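Local structure of virulent strain associated lipoprotein (Borreliella spielmanii A14S, 6FZZ) at residues A75-I83 with F109-D120. The protein is a PFam54-family outer surface lipoprotein of a Lyme disease spirochaete and probably binds glutathione, like BBE31 of Borrelia burgdorferi. Numbering follows the deposited sequence.
Sequences AYRKLTYGI and FNTSITLEGNID
Leu79 and Ile113 mesh at the centre of a buried, nearly perpendicular helix crossing in the all-helical Bbcrasp-1-type domain, the C-terminal part of this PFam54 lipoprotein. Here 75-83, on helix 71-83, crosses 109-120, on helix 105-126, at 87° with the segment axes 8.8 Å apart at closest approach. The packing is knobs-into-holes and works both ways. Leu79 enters a hole formed by Ile113, Glu116, Gly117 and Asp120, its CD1 resting 3.8 Å from Gly117 CA. In return, Ile113 wedges among Tyr76, Leu79, Thr80 and Ile83. One branch of this isoleucine lies over the phenol ring: Ile113 CG2 stands 3.8 Å from the centroid of the Tyr76 ring, almost on its normal, in a CH-pi contact. Tyr76 reaches along the flank of the crossing because its CG is turned away from the backbone N (chi1 -173°), and Tyr76 OH donates a hydrogen bond of 2.6 Å to Asn110 OD1. Ring and amide planes are turned 76° apart, while Asn110 OD1 lies at the ring edge.

Toward the C-terminal end of 109-120, Lys78 and Asp120 form a salt bridge whose hydrogen bond, Lys78 NZ to Asp120 OD1, is weak at 3.2 Å; Arg33 of helix 15-41 shares that carboxylate oxygen. Glu116 bends at chi2 and runs antiparallel past Ile83. Its OE2 pairs with Lys155 of helix 138-170, which would offset the buried charge, while Glu116 OE1 packs 3.3 Å from Ile83 CD1.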
loop_
_atom_site.group_PDB
_atom_site.type_symbol
_atom_site.label_atom_id
_atom_site.label_comp_id
_atom_site.label_asym_id
_atom_site.label_seq_id
_atom_site.Cartn_x
_atom_site.Cartn_y
_atom_site.Cartn_z
ATOM N N ALA A 75 -7.731 2.687 -10.146
ATOM C CA ALA A 75 -6.683 3.267 -9.267
ATOM C C ALA A 75 -6.604 2.527 -7.927
ATOM O O ALA A 75 -5.498 2.177 -7.437
ATOM C CB ALA A 75 -6.898 4.772 -9.086
ATOM N N TYR A 76 -7.766 2.275 -7.326
ATOM C CA TYR A 76 -7.844 1.616 -6.004
ATOM C C TYR A 76 -7.258 0.201 -6.198
ATOM O O TYR A 76 -6.459 -0.263 -5.390
ATOM C CB TYR A 76 -9.309 1.548 -5.539
ATOM C CG TYR A 76 -9.548 1.050 -4.153
ATOM C CD1 TYR A 76 -9.240 -0.273 -3.780
ATOM C CD2 TYR A 76 -10.160 1.896 -3.192
ATOM C CE1 TYR A 76 -9.479 -0.715 -2.484
ATOM C CE2 TYR A 76 -10.356 1.465 -1.897
ATOM C CZ TYR A 76 -10.037 0.154 -1.564
ATOM O OH TYR A 76 -10.287 -0.240 -0.294
ATOM N N ARG A 77 -7.651 -0.506 -7.270
ATOM C CA ARG A 77 -7.064 -1.836 -7.517
ATOM C C ARG A 77 -5.547 -1.833 -7.696
ATOM O O ARG A 77 -4.842 -2.693 -7.152
ATOM C CB ARG A 77 -7.714 -2.520 -8.714
ATOM C CG ARG A 77 -9.139 -2.850 -8.437
ATOM C CD ARG A 77 -9.698 -3.938 -9.372
ATOM N NE ARG A 77 -9.598 -3.688 -10.849
ATOM C CZ ARG A 77 -10.501 -3.060 -11.591
ATOM N NH1 ARG A 77 -11.518 -2.449 -11.039
ATOM N NH2 ARG A 77 -10.352 -2.984 -12.902
ATOM N N LYS A 78 -5.058 -0.920 -8.510
ATOM C CA LYS A 78 -3.631 -0.741 -8.705
ATOM C C LYS A 78 -2.915 -0.504 -7.369
ATOM O O LYS A 78 -1.891 -1.090 -7.145
ATOM C CB LYS A 78 -3.398 0.450 -9.648
ATOM C CG LYS A 78 -1.960 0.801 -9.943
ATOM C CD LYS A 78 -1.791 2.135 -10.686
ATOM C CE LYS A 78 -1.787 3.320 -9.725
ATOM N NZ LYS A 78 -0.684 3.276 -8.710
ATOM N N LEU A 79 -3.477 0.326 -6.478
ATOM C CA LEU A 79 -2.858 0.577 -5.158
ATOM C C LEU A 79 -2.900 -0.713 -4.336
ATOM O O LEU A 79 -1.991 -0.980 -3.522
ATOM C CB LEU A 79 -3.540 1.702 -4.458
ATOM C CG LEU A 79 -3.344 3.096 -5.129
ATOM C CD1 LEU A 79 -4.206 4.149 -4.485
ATOM C CD2 LEU A 79 -1.878 3.593 -5.073
ATOM N N THR A 80 -3.948 -1.512 -4.544
ATOM C CA THR A 80 -4.058 -2.835 -3.907
ATOM C C THR A 80 -2.918 -3.792 -4.316
ATOM O O THR A 80 -2.297 -4.434 -3.474
ATOM C CB THR A 80 -5.460 -3.482 -4.152
ATOM O OG1 THR A 80 -6.505 -2.640 -3.629
ATOM C CG2 THR A 80 -5.535 -4.828 -3.428
ATOM N N TYR A 81 -2.656 -3.874 -5.629
ATOM C CA TYR A 81 -1.569 -4.690 -6.176
ATOM C C TYR A 81 -0.208 -4.187 -5.621
ATOM O O TYR A 81 0.724 -4.969 -5.389
ATOM C CB TYR A 81 -1.605 -4.625 -7.712
ATOM C CG TYR A 81 -2.947 -5.069 -8.284
ATOM C CD1 TYR A 81 -3.672 -6.079 -7.657
ATOM C CD2 TYR A 81 -3.452 -4.542 -9.461
ATOM C CE1 TYR A 81 -4.869 -6.495 -8.157
ATOM C CE2 TYR A 81 -4.665 -4.966 -9.986
ATOM C CZ TYR A 81 -5.366 -5.933 -9.318
ATOM O OH TYR A 81 -6.581 -6.441 -9.750
ATOM N N GLY A 82 -0.119 -2.885 -5.385
ATOM C CA GLY A 82 1.077 -2.308 -4.796
ATOM C C GLY A 82 1.346 -2.742 -3.347
ATOM O O GLY A 82 2.452 -3.150 -3.026
ATOM N N ILE A 83 0.345 -2.632 -2.487
ATOM C CA ILE A 83 0.499 -2.917 -1.077
ATOM C C ILE A 83 0.568 -4.424 -0.865
ATOM O O ILE A 83 1.271 -4.913 0.047
ATOM C CB ILE A 83 -0.629 -2.262 -0.207
ATOM C CG1 ILE A 83 -0.268 -2.342 1.297
ATOM C CG2 ILE A 83 -1.986 -2.923 -0.376
ATOM C CD1 ILE A 83 0.884 -1.469 1.695
ATOM N N PHE A 109 -8.931 -2.930 3.678
ATOM C CA PHE A 109 -8.586 -2.495 2.327
ATOM C C PHE A 109 -8.523 -0.971 2.257
ATOM O O PHE A 109 -7.547 -0.409 1.736
ATOM C CB PHE A 109 -9.502 -3.091 1.238
ATOM C CG PHE A 109 -9.123 -4.509 0.860
ATOM C CD1 PHE A 109 -9.573 -5.597 1.616
ATOM C CD2 PHE A 109 -8.325 -4.743 -0.244
ATOM C CE1 PHE A 109 -9.209 -6.888 1.274
ATOM C CE2 PHE A 109 -7.985 -6.044 -0.594
ATOM C CZ PHE A 109 -8.397 -7.095 0.188
ATOM N N ASN A 110 -9.491 -0.276 2.826
ATOM C CA ASN A 110 -9.451 1.192 2.701
ATOM C C ASN A 110 -8.214 1.802 3.392
ATOM O O ASN A 110 -7.624 2.807 2.915
ATOM C CB ASN A 110 -10.742 1.843 3.243
ATOM C CG ASN A 110 -11.959 1.599 2.356
ATOM O OD1 ASN A 110 -11.883 1.267 1.158
ATOM N ND2 ASN A 110 -13.143 1.839 2.950
ATOM N N THR A 111 -7.863 1.225 4.527
ATOM C CA THR A 111 -6.757 1.721 5.311
ATOM C C THR A 111 -5.443 1.486 4.556
ATOM O O THR A 111 -4.638 2.416 4.458
ATOM C CB THR A 111 -6.724 1.151 6.769
ATOM O OG1 THR A 111 -7.945 1.413 7.424
ATOM C CG2 THR A 111 -5.664 1.849 7.587
ATOM N N SER A 112 -5.282 0.281 3.988
ATOM C CA SER A 112 -4.075 -0.172 3.313
ATOM C C SER A 112 -3.868 0.630 2.058
ATOM O O SER A 112 -2.752 1.074 1.759
ATOM C CB SER A 112 -4.232 -1.688 2.852
ATOM O OG SER A 112 -4.452 -2.399 3.972
ATOM N N ILE A 113 -4.947 0.828 1.312
ATOM C CA ILE A 113 -4.878 1.509 0.045
ATOM C C ILE A 113 -4.666 3.013 0.251
ATOM O O ILE A 113 -4.088 3.666 -0.594
ATOM C CB ILE A 113 -6.126 1.133 -0.810
ATOM C CG1 ILE A 113 -5.842 -0.112 -1.633
ATOM C CG2 ILE A 113 -6.637 2.261 -1.633
ATOM C CD1 ILE A 113 -5.757 -1.374 -0.785
ATOM N N THR A 114 -5.120 3.577 1.370
ATOM C CA THR A 114 -4.840 4.945 1.667
ATOM C C THR A 114 -3.328 5.130 1.936
ATOM O O THR A 114 -2.693 6.071 1.417
ATOM C CB THR A 114 -5.701 5.440 2.866
ATOM O OG1 THR A 114 -7.064 5.309 2.531
ATOM C CG2 THR A 114 -5.409 6.919 3.265
ATOM N N LEU A 115 -2.751 4.215 2.708
ATOM C CA LEU A 115 -1.331 4.230 2.988
ATOM C C LEU A 115 -0.552 4.158 1.629
ATOM O O LEU A 115 0.289 5.005 1.320
ATOM C CB LEU A 115 -0.967 3.072 3.945
ATOM C CG LEU A 115 0.519 2.994 4.348
ATOM C CD1 LEU A 115 0.717 2.008 5.490
ATOM C CD2 LEU A 115 1.397 2.547 3.187
ATOM N N GLU A 116 -0.929 3.193 0.787
ATOM C CA GLU A 116 -0.280 3.043 -0.495
ATOM C C GLU A 116 -0.434 4.277 -1.354
ATOM O O GLU A 116 0.521 4.709 -2.030
ATOM C CB GLU A 116 -0.757 1.822 -1.212
ATOM C CG GLU A 116 0.092 1.537 -2.429
ATOM C CD GLU A 116 1.369 0.784 -2.111
ATOM O OE1 GLU A 116 1.552 0.281 -0.972
ATOM O OE2 GLU A 116 2.160 0.634 -3.048
ATOM N N GLY A 117 -1.606 4.885 -1.298
ATOM C CA GLY A 117 -1.895 6.048 -2.074
ATOM C C GLY A 117 -1.016 7.205 -1.643
ATOM O O GLY A 117 -0.701 8.055 -2.439
ATOM N N ASN A 118 -0.599 7.236 -0.383
ATOM C CA ASN A 118 0.261 8.316 0.076
ATOM C C ASN A 118 1.649 8.122 -0.486
ATOM O O ASN A 118 2.353 9.076 -0.794
ATOM C CB ASN A 118 0.282 8.426 1.613
ATOM C CG ASN A 118 -1.027 8.962 2.173
ATOM O OD1 ASN A 118 -1.741 9.677 1.475
ATOM N ND2 ASN A 118 -1.334 8.629 3.448
ATOM N N ILE A 119 2.080 6.879 -0.532
ATOM C CA ILE A 119 3.365 6.543 -1.167
ATOM C C ILE A 119 3.361 6.877 -2.653
ATOM O O ILE A 119 4.298 7.483 -3.161
ATOM C CB ILE A 119 3.732 5.064 -0.928
ATOM C CG1 ILE A 119 4.136 4.936 0.537
ATOM C CG2 ILE A 119 4.879 4.627 -1.837
ATOM C CD1 ILE A 119 4.246 3.543 1.056
ATOM N N ASP A 120 2.332 6.441 -3.336
ATOM C CA ASP A 120 2.178 6.680 -4.802
ATOM C C ASP A 120 2.214 8.167 -5.126
ATOM O O ASP A 120 2.914 8.602 -6.049
ATOM C CB ASP A 120 0.849 6.111 -5.253
ATOM C CG ASP A 120 0.748 6.053 -6.780
ATOM O OD1 ASP A 120 1.477 5.271 -7.403
ATOM O OD2 ASP A 120 0.065 6.885 -7.330
#